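Alpha/beta hydrolase (Paenibacillus sp. VTT E-133280, PDB 6TJ2) probably hydrolyses methyl salicylate as an extracellular esterase, with structural and functional kinship to tobacco salicylic acid binding protein 2. Local coordinates at residues I137-D141 / A142-L146; E233-A236 / I237-P241; K97-V100 / D101-Q105. All blocks are in the same frame, centred on the assembly; numbering follows the deposited sequence.

Contact 1. Residues I137-D141 / A142-L146; sequences IVFFD and AFAPL
Phe139 lies against the chain that turns back across it, its CB 4.0 Å from CB of Ala142 and its CE1 3.8 Å from CB of Ala144. Between the two methyl groups the backbone presents the carbonyl of Phe143: its O sits in the plane of the Phe139 ring at the edge, 3.7 Å from CD1, facing aromatic C-H rather than the pi cloud. This oxygen is buried and has no hydrogen-bonding partner in the model, so the ring edge gives it at most a weakly polar neighbour. The ring reaches it because CG of Phe139 stands anti to the carbonyl carbon (chi1 -68°), beside the backbone N. This lies at the end region of strand 134-139 in the central parallel sheet of the alpha/beta hydrolase fold, where the chain turns a corner at Phe140 and Asp141, and Asp141 adopts left-handed backbone angles (49°/52°). The corner sends Phe140 and Phe143 away from the contact; the Phe140 ring meets that of His116, and the Phe143 ring meets those of Phe155 and Phe244. The carboxylate of Asp141 also lies off the contact, OD1 accepting a hydrogen bond from the backbone N of Leu231 on the adjacent strand, while helix 119-129 packs on Phe139 through Ile123 and Gln124.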
ATOM      1  N   ILE A 137      21.294  -1.692  10.597  1.00 10.97           N
ATOM      2  CA  ILE A 137      20.437  -0.650  11.211  1.00 11.45           C
ATOM      3  C   ILE A 137      19.024  -0.848  10.694  1.00 11.79           C
ATOM      4  O   ILE A 137      18.824  -0.917   9.451  1.00 12.99           O
ATOM      5  CB  ILE A 137      20.975   0.735  10.909  1.00 12.63           C
ATOM      6  CG1 ILE A 137      22.430   0.913  11.330  1.00 14.03           C
ATOM      7  CG2 ILE A 137      20.069   1.758  11.542  1.00 13.97           C
ATOM      8  CD1 ILE A 137      23.052   2.189  10.745  1.00 16.19           C
ATOM      9  N   VAL A 138      18.055  -0.996  11.581  1.00 10.68           N
ATOM     10  CA  VAL A 138      16.657  -1.278  11.210  1.00 11.05           C
ATOM     11  C   VAL A 138      15.808  -0.109  11.658  1.00 11.25           C
ATOM     12  O   VAL A 138      15.759   0.186  12.866  1.00 11.81           O
ATOM     13  CB  VAL A 138      16.154  -2.612  11.791  1.00 11.46           C
ATOM     14  CG1 VAL A 138      14.697  -2.830  11.428  1.00 11.74           C
ATOM     15  CG2 VAL A 138      17.026  -3.758  11.306  1.00 11.91           C
ATOM     16  N   PHE A 139      15.148   0.512  10.727  1.00  9.67           N
ATOM     17  CA  PHE A 139      14.155   1.561  10.994  1.00 10.39           C
ATOM     18  C   PHE A 139      12.787   0.925  11.022  1.00 10.66           C
ATOM     19  O   PHE A 139      12.335   0.416   9.985  1.00 11.90           O
ATOM     20  CB  PHE A 139      14.208   2.633   9.915  1.00  9.84           C
ATOM     21  CG  PHE A 139      15.472   3.444   9.944  1.00 10.22           C
ATOM     22  CD1 PHE A 139      15.467   4.729  10.470  1.00 11.14           C
ATOM     23  CD2 PHE A 139      16.663   2.962   9.465  1.00 11.20           C
ATOM     24  CE1 PHE A 139      16.633   5.469  10.531  1.00 10.37           C
ATOM     25  CE2 PHE A 139      17.835   3.686   9.522  1.00 11.90           C
ATOM     26  CZ  PHE A 139      17.818   4.932  10.102  1.00 11.42           C
ATOM     27  N   PHE A 140      12.105   0.890  12.129  1.00  9.97           N
ATOM     28  CA  PHE A 140      10.781   0.282  12.346  1.00 10.30           C
ATOM     29  C   PHE A 140       9.756   1.385  12.518  1.00 11.28           C
ATOM     30  O   PHE A 140       9.730   2.004  13.574  1.00 10.69           O
ATOM     31  CB  PHE A 140      10.825  -0.721  13.492  1.00 11.04           C
ATOM     32  CG  PHE A 140       9.493  -1.164  14.033  1.00 11.71           C
ATOM     33  CD1 PHE A 140       9.337  -1.494  15.376  1.00 14.66           C
ATOM     34  CD2 PHE A 140       8.387  -1.276  13.203  1.00 13.37           C
ATOM     35  CE1 PHE A 140       8.085  -1.826  15.867  1.00 15.97           C
ATOM     36  CE2 PHE A 140       7.140  -1.576  13.708  1.00 15.99           C
ATOM     37  CZ  PHE A 140       6.991  -1.863  15.054  1.00 16.62           C
ATOM     38  N   ASP A 141       9.019   1.735  11.452  1.00 10.15           N
ATOM     39  CA  ASP A 141       8.010   2.809  11.528  1.00  9.87           C
ATOM     40  C   ASP A 141       8.693   4.005  12.198  1.00  9.88           C
ATOM     41  O   ASP A 141       8.174   4.572  13.178  1.00 11.24           O
ATOM     42  CB  ASP A 141       6.736   2.371  12.228  1.00 10.86           C
ATOM     43  CG  ASP A 141       5.939   1.379  11.423  1.00 13.59           C
ATOM     44  OD1 ASP A 141       6.284   1.118  10.312  1.00 16.30           O
ATOM     45  OD2 ASP A 141       4.876   0.939  11.920  1.00 15.16           O
ATOM     46  N   ALA A 142       9.836   4.356  11.629  1.00 10.66           N
ATOM     47  CA  ALA A 142      10.761   5.317  12.217  1.00 11.13           C
ATOM     48  C   ALA A 142      11.041   6.467  11.258  1.00 11.20           C
ATOM     49  O   ALA A 142      10.973   6.340  10.024  1.00 11.61           O
ATOM     50  CB  ALA A 142      12.050   4.663  12.671  1.00 12.04           C
ATOM     51  N   PHE A 143      11.373   7.595  11.838  1.00 10.80           N
ATOM     52  CA  PHE A 143      11.823   8.764  11.068  1.00 11.54           C
ATOM     53  C   PHE A 143      13.267   8.565  10.663  1.00 13.30           C
ATOM     54  O   PHE A 143      14.085   7.980  11.415  1.00 12.91           O
ATOM     55  CB  PHE A 143      11.665  10.031  11.913  1.00 13.03           C
ATOM     56  CG  PHE A 143      10.245  10.264  12.320  1.00 13.96           C
ATOM     57  CD1 PHE A 143       9.333  10.686  11.362  1.00 16.95           C
ATOM     58  CD2 PHE A 143       9.787   9.984  13.602  1.00 15.40           C
ATOM     59  CE1 PHE A 143       7.990  10.846  11.711  1.00 18.00           C
ATOM     60  CE2 PHE A 143       8.448  10.104  13.919  1.00 16.46           C
ATOM     61  CZ  PHE A 143       7.569  10.583  12.999  1.00 18.41           C
ATOM     62  N   ALA A 144      13.624   9.071   9.494  1.00 12.47           N
ATOM     63  CA  ALA A 144      15.010   9.097   9.002  1.00 11.87           C
ATOM     64  C   ALA A 144      15.267  10.475   8.432  1.00 12.73           C
ATOM     65  O   ALA A 144      15.313  10.619   7.206  1.00 13.00           O
ATOM     66  CB  ALA A 144      15.179   7.975   8.000  1.00 13.69           C
ATOM     67  N   PRO A 145      15.371  11.513   9.266  1.00 12.51           N
ATOM     68  CA  PRO A 145      15.626  12.841   8.720  1.00 12.14           C
ATOM     69  C   PRO A 145      16.874  12.804   7.836  1.00 13.38           C
ATOM     70  O   PRO A 145      17.830  12.067   8.065  1.00 13.45           O
ATOM     71  CB  PRO A 145      15.860  13.732   9.939  1.00 14.17           C
ATOM     72  CG  PRO A 145      15.141  12.969  11.038  1.00 17.48           C
ATOM     73  CD  PRO A 145      15.299  11.493  10.742  1.00 12.55           C
ATOM     74  N   LEU A 146      16.854  13.689   6.832  1.00 13.20           N
ATOM     75  CA  LEU A 146      18.095  13.983   6.080  1.00 13.11           C
ATOM     76  C   LEU A 146      18.965  14.939   6.894  1.00 13.04           C
ATOM     77  O   LEU A 146      18.455  15.617   7.811  1.00 15.44           O
ATOM     78  CB  LEU A 146      17.709  14.626   4.734  1.00 15.03           C
ATOM     79  CG  LEU A 146      16.832  13.765   3.818  1.00 17.42           C
ATOM     80  CD1 LEU A 146      16.486  14.500   2.506  1.00 19.26           C
ATOM     81  CD2 LEU A 146      17.500  12.456   3.499  1.00 17.32           C
TER

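Contact 2. Residues E233-A236 / I237-P241; sequences EDTA and IPQGP
Thr235 and Pro238 come within 4.8 Å, CA to CA, as the chain from Glu233 to Pro241 winds through an irregular loop without helix or strand. The first bend is an Asx turn. Asp234 carries its carboxylate anti to the backbone N (chi1 -170°), which lets OD1 curl forward and accept the N-H of Ala236 at 3.0 Å, almost straight at 175° and nearly along the C-O axis. The other oxygen, OD2, is hydrogen-bonded to ND1 of His264; with Ser117 on a probable nucleophile elbow, these residues fit the Ser-His-Asp triad of the family. One Asp234 carboxylate thus shapes its own loop with OD1 and, with OD2, probably orients His264, and the bond to Ala236 should limit rotation of the group. A water also bridges the loop, donating to O of Asp234 and to O of Ile237, 2.8 Å from each, and so giving each carbonyl a donor. Beside this bridge, CA of Thr235 lies 3.5 Å from O of Ile237, a C-H...O contact. The Gln239 side chain, extended beyond CG, crosses obliquely to Thr235, whose methyl CG2 is 4.1 Å from CG of Gln239. That methyl faces Gln239 because it stands anti to the carbonyl carbon, while OG1 bonds to O of Thr185. The whole loop joins strand 226-231 to helix 244-250, where Phe244 packs on Asp234 and Ile237; across the subunit boundary, Phe257, on strand 256-260 of the second subunit, lies against Glu233, Thr235 and Gln239.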
ATOM      1  N   GLU A 233      -0.860  -0.024   8.651  1.00  9.33           N
ATOM      2  CA  GLU A 233      -1.878   0.836   9.254  1.00  9.17           C
ATOM      3  C   GLU A 233      -1.194   1.848  10.190  1.00  9.54           C
ATOM      4  O   GLU A 233      -1.903   2.506  10.973  1.00 10.62           O
ATOM      5  CB  GLU A 233      -2.949   0.022   9.968  1.00 10.56           C
ATOM      6  CG  GLU A 233      -3.957  -0.627   8.997  1.00 10.91           C
ATOM      7  CD  GLU A 233      -4.716  -1.745   9.639  1.00 11.31           C
ATOM      8  OE1 GLU A 233      -4.097  -2.763  10.012  1.00 12.81           O
ATOM      9  OE2 GLU A 233      -5.952  -1.630   9.776  1.00 11.36           O
ATOM     10  N   ASP A 234       0.119   2.058  10.065  1.00  9.71           N
ATOM     11  CA  ASP A 234       0.788   3.059  10.948  1.00  9.16           C
ATOM     12  C   ASP A 234       0.559   4.452  10.371  1.00 10.28           C
ATOM     13  O   ASP A 234       1.065   4.799   9.263  1.00 10.85           O
ATOM     14  CB  ASP A 234       2.260   2.742  11.086  1.00 10.77           C
ATOM     15  CG  ASP A 234       2.881   3.605  12.173  1.00 11.23           C
ATOM     16  OD1 ASP A 234       2.395   4.730  12.384  1.00 11.51           O
ATOM     17  OD2 ASP A 234       3.795   3.074  12.858  1.00 11.30           O
ATOM     18  N   THR A 235      -0.184   5.256  11.111  1.00  9.66           N
ATOM     19  CA  THR A 235      -0.599   6.605  10.732  1.00 10.12           C
ATOM     20  C   THR A 235      -0.081   7.635  11.750  1.00 10.53           C
ATOM     21  O   THR A 235      -0.609   8.740  11.805  1.00 11.47           O
ATOM     22  CB  THR A 235      -2.113   6.676  10.655  1.00 10.40           C
ATOM     23  OG1 THR A 235      -2.701   6.222  11.872  1.00 10.95           O
ATOM     24  CG2 THR A 235      -2.646   5.833   9.535  1.00 10.30           C
ATOM     25  N   ALA A 236       0.940   7.331  12.527  1.00 10.44           N
ATOM     26  CA  ALA A 236       1.399   8.297  13.533  1.00 10.87           C
ATOM     27  C   ALA A 236       1.884   9.535  12.818  1.00 11.71           C
ATOM     28  O   ALA A 236       1.678  10.643  13.320  1.00 14.24           O
ATOM     29  CB  ALA A 236       2.410   7.683  14.458  1.00 12.30           C
ATOM     30  N   ILE A 237       2.499   9.399  11.662  1.00 10.84           N
ATOM     31  CA  ILE A 237       2.577  10.499  10.669  1.00 11.72           C
ATOM     32  C   ILE A 237       1.567  10.114   9.601  1.00 11.10           C
ATOM     33  O   ILE A 237       1.486   8.941   9.210  1.00 11.28           O
ATOM     34  CB  ILE A 237       4.028  10.696  10.178  1.00 13.71           C
ATOM     35  CG1 ILE A 237       4.131  11.951   9.317  1.00 14.36           C
ATOM     36  CG2 ILE A 237       4.571   9.443   9.482  1.00 13.86           C
ATOM     37  CD1 ILE A 237       5.567  12.397   9.180  1.00 15.34           C
ATOM     38  N   PRO A 238       0.740  11.050   9.141  1.00 12.56           N
ATOM     39  CA  PRO A 238      -0.303  10.699   8.183  1.00 12.87           C
ATOM     40  C   PRO A 238       0.237  10.014   6.924  1.00 10.97           C
ATOM     41  O   PRO A 238       1.308  10.383   6.406  1.00 12.25           O
ATOM     42  CB  PRO A 238      -0.923  12.072   7.840  1.00 15.45           C
ATOM     43  CG  PRO A 238      -0.673  12.931   9.057  1.00 16.08           C
ATOM     44  CD  PRO A 238       0.672  12.456   9.602  1.00 14.47           C
ATOM     45  N   GLN A 239      -0.453   9.008   6.432  1.00 11.53           N
ATOM     46  CA  GLN A 239      -0.105   8.389   5.162  1.00 11.33           C
ATOM     47  C   GLN A 239      -0.386   9.342   3.983  1.00 12.05           C
ATOM     48  O   GLN A 239      -1.291  10.154   4.062  1.00 13.59           O
ATOM     49  CB  GLN A 239      -0.821   7.057   4.996  1.00 11.50           C
ATOM     50  CG  GLN A 239      -0.395   6.087   6.095  1.00 11.62           C
ATOM     51  CD  GLN A 239      -0.872   4.673   5.993  1.00 11.13           C
ATOM     52  OE1 GLN A 239      -0.597   3.819   6.906  1.00 12.89           O
ATOM     53  NE2 GLN A 239      -1.553   4.322   4.935  1.00 11.09           N
ATOM     54  N   GLY A 240       0.517   9.291   3.026  1.00 11.51           N
ATOM     55  CA  GLY A 240       0.536  10.287   1.940  1.00 12.71           C
ATOM     56  C   GLY A 240       1.977  10.739   1.730  1.00 11.82           C
ATOM     57  O   GLY A 240       2.944  10.051   2.001  1.00 12.14           O
ATOM     58  N   PRO A 241       2.154  11.941   1.171  1.00 11.12           N
ATOM     59  CA  PRO A 241       3.474  12.438   0.808  1.00 11.46           C
ATOM     60  C   PRO A 241       4.479  12.554   1.958  1.00 11.66           C
ATOM     61  O   PRO A 241       5.649  12.621   1.694  1.00 13.69           O
ATOM     62  CB  PRO A 241       3.162  13.834   0.215  1.00 14.10           C
ATOM     63  CG  PRO A 241       1.772  13.720  -0.242  1.00 16.38           C
ATOM     64  CD  PRO A 241       1.048  12.832   0.745  1.00 13.96           C
TER
HETATM   65  O   HOH W   1       2.629   6.730   7.883  1.00 10.31           O

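Contact 3. Residues K97-V100 / D101-Q105; sequences KSVV and DYIKQ
Lys97 and Asp101, one helical turn apart, are joined by a salt bridge in which NZ of Lys97 gives a hydrogen to OD2 of Asp101 at 2.8 Å. The carboxylate receives it on the syn lone pair of OD2, the side of its other oxygen. The lysine chain sets out anti to its own N-H nitrogen and bends only at the last torsion (chi4 -64°), curling the ammonium back; on the way its CG passes 3.5 Å from OD2 of Asp101. Three residues further on, Val100 and Lys104 run side by side, pointing the same way, with CG1 of Val100 3.6 Å from CE of Lys104. On the inner side CG1 of Val99 meets CD1 of Ile103 at 3.9 Å, the two side chains crossing. The backbone positions all these pairs. Asp101 N bonds to Lys97 O at 2.8 Å and Ile103 N to Val99 O at 3.0 Å, with Tyr102 N to Ser98 O and Lys104 N to Val100 O in the same i to i+4 ladder. Farther out, Ser98 OG bonds to Ile95 O and Ala80 N. Helix 92-105 is therefore amphipathic, flanking the sheet of the hydrolase fold: Val99 and Ile103 pack inward against Val126 of helix 119-129, and its outer charge pair, open to competition from water, probably contributes only modestly to stability.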
ATOM      1  N   LYS A  97      24.237  10.410  23.601  1.00 11.50           N
ATOM      2  CA  LYS A  97      25.352  10.035  24.464  1.00 12.17           C
ATOM      3  C   LYS A  97      24.884   8.987  25.444  1.00 11.96           C
ATOM      4  O   LYS A  97      25.654   8.028  25.700  1.00 12.05           O
ATOM      5  CB  LYS A  97      25.915  11.248  25.207  1.00 13.56           C
ATOM      6  CG  LYS A  97      26.997  10.871  26.214  1.00 17.54           C
ATOM      7  CD  LYS A  97      27.799  12.050  26.700  1.00 21.25           C
ATOM      8  CE  LYS A  97      29.160  11.644  27.244  1.00 24.89           C
ATOM      9  NZ  LYS A  97      29.022  10.804  28.423  1.00 28.02           N
ATOM     10  N   SER A  98      23.684   9.074  25.963  1.00 11.49           N
ATOM     11  CA  SER A  98      23.224   8.025  26.922  1.00 12.04           C
ATOM     12  C   SER A  98      23.173   6.638  26.265  1.00 11.19           C
ATOM     13  O   SER A  98      23.492   5.620  26.889  1.00 13.46           O
ATOM     14  CB  SER A  98      21.926   8.405  27.588  1.00 11.47           C
ATOM     15  OG  SER A  98      20.795   8.384  26.707  1.00 12.88           O
ATOM     16  N   VAL A  99      22.789   6.558  25.003  1.00 10.79           N
ATOM     17  CA  VAL A  99      22.728   5.255  24.302  1.00 10.69           C
ATOM     18  C   VAL A  99      24.121   4.801  23.926  1.00 11.76           C
ATOM     19  O   VAL A  99      24.461   3.614  24.103  1.00 11.56           O
ATOM     20  CB  VAL A  99      21.820   5.349  23.091  1.00 10.52           C
ATOM     21  CG1 VAL A  99      21.833   4.017  22.326  1.00 11.03           C
ATOM     22  CG2 VAL A  99      20.415   5.742  23.506  1.00 11.18           C
ATOM     23  N   VAL A 100      24.972   5.692  23.461  1.00 11.40           N
ATOM     24  CA  VAL A 100      26.380   5.320  23.138  1.00 11.74           C
ATOM     25  C   VAL A 100      27.053   4.820  24.415  1.00 12.32           C
ATOM     26  O   VAL A 100      27.781   3.790  24.357  1.00 13.31           O
ATOM     27  CB  VAL A 100      27.137   6.511  22.532  1.00 12.43           C
ATOM     28  CG1 VAL A 100      28.628   6.238  22.468  1.00 13.58           C
ATOM     29  CG2 VAL A 100      26.565   6.861  21.159  1.00 12.72           C
ATOM     30  N   ASP A 101      26.849   5.493  25.534  1.00 12.21           N
ATOM     31  CA  ASP A 101      27.498   5.063  26.804  1.00 13.39           C
ATOM     32  C   ASP A 101      26.974   3.693  27.210  1.00 14.19           C
ATOM     33  O   ASP A 101      27.746   2.890  27.739  1.00 14.62           O
ATOM     34  CB  ASP A 101      27.287   6.097  27.892  1.00 15.09           C
ATOM     35  CG  ASP A 101      28.080   7.393  27.744  1.00 17.09           C
ATOM     36  OD1 ASP A 101      29.047   7.405  26.972  1.00 20.27           O
ATOM     37  OD2 ASP A 101      27.670   8.340  28.464  1.00 22.18           O
ATOM     38  N   TYR A 102      25.694   3.411  27.021  1.00 13.09           N
ATOM     39  CA  TYR A 102      25.134   2.076  27.380  1.00 12.51           C
ATOM     40  C   TYR A 102      25.830   1.017  26.537  1.00 13.34           C
ATOM     41  O   TYR A 102      26.275  -0.050  27.071  1.00 13.16           O
ATOM     42  CB  TYR A 102      23.616   2.120  27.147  1.00 12.90           C
ATOM     43  CG  TYR A 102      22.909   0.813  27.304  1.00 13.21           C
ATOM     44  CD1 TYR A 102      22.244   0.504  28.480  1.00 14.26           C
ATOM     45  CD2 TYR A 102      22.811  -0.062  26.231  1.00 13.49           C
ATOM     46  CE1 TYR A 102      21.573  -0.699  28.618  1.00 14.32           C
ATOM     47  CE2 TYR A 102      22.146  -1.258  26.357  1.00 13.07           C
ATOM     48  CZ  TYR A 102      21.496  -1.568  27.545  1.00 14.26           C
ATOM     49  OH  TYR A 102      20.771  -2.742  27.683  1.00 15.99           O
ATOM     50  N   ILE A 103      25.968   1.244  25.243  1.00 12.36           N
ATOM     51  CA  ILE A 103      26.614   0.303  24.290  1.00 12.82           C
ATOM     52  C   ILE A 103      28.076   0.107  24.702  1.00 14.27           C
ATOM     53  O   ILE A 103      28.531  -1.055  24.773  1.00 14.24           O
ATOM     54  CB  ILE A 103      26.491   0.825  22.850  1.00 12.37           C
ATOM     55  CG1 ILE A 103      25.049   0.694  22.369  1.00 12.85           C
ATOM     56  CG2 ILE A 103      27.448   0.133  21.896  1.00 12.92           C
ATOM     57  CD1 ILE A 103      24.681   1.562  21.200  1.00 12.10           C
ATOM     58  N   LYS A 104      28.786   1.157  25.078  1.00 13.42           N
ATOM     59  CA  LYS A 104      30.235   1.035  25.388  1.00 15.32           C
ATOM     60  C   LYS A 104      30.375   0.323  26.720  1.00 14.86           C
ATOM     61  O   LYS A 104      31.267  -0.529  26.865  1.00 16.61           O
ATOM     62  CB  LYS A 104      30.891   2.408  25.430  1.00 15.75           C
ATOM     63  CG  LYS A 104      31.037   2.993  24.057  1.00 16.61           C
ATOM     64  CD  LYS A 104      31.576   4.380  24.159  1.00 20.66           C
ATOM     65  CE  LYS A 104      31.965   4.914  22.813  1.00 23.26           C
ATOM     66  NZ  LYS A 104      32.495   6.282  23.022  1.00 30.58           N
ATOM     67  N   GLN A 105      29.521   0.602  27.667  1.00 14.71           N
ATOM     68  CA  GLN A 105      29.686   0.048  29.041  1.00 17.29           C
ATOM     69  C   GLN A 105      29.438  -1.454  29.002  1.00 17.56           C
ATOM     70  O   GLN A 105      30.140  -2.178  29.721  1.00 18.34           O
ATOM     71  CB  GLN A 105      28.741   0.721  30.032  1.00 20.16           C
ATOM     72  CG  GLN A 105      29.237   2.109  30.450  1.00 29.24           C
ATOM     73  CD  GLN A 105      28.192   3.017  31.068  1.00 39.46           C
ATOM     74  OE1 GLN A 105      27.085   2.595  31.408  1.00 53.02           O
ATOM     75  NE2 GLN A 105      28.523   4.295  31.200  1.00 41.39           N
TER

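Contact 1, at the end region of strand 134-139, is wholly buried, and contact 2, in the loop after the adjacent strand 226-231, mostly so; they touch, OD2 of Asp141 lying 2.6 Å from OD2 of Asp234 and Phe143 CE1 packing 3.8 Å from Ile237 CD1. Contact 3 lies apart from both, on helix 92-105, its centre about 31 Å from that of contact 2 and on the opposite side of the chain's centre. The chemistry follows the location. Contact 1 is aromatic and aliphatic packing, contact 2 a polar loop held by a carboxylate and a water beside the probable catalytic site, and contact 3 regular helical bonding with an apolar inner face and a charged outer one.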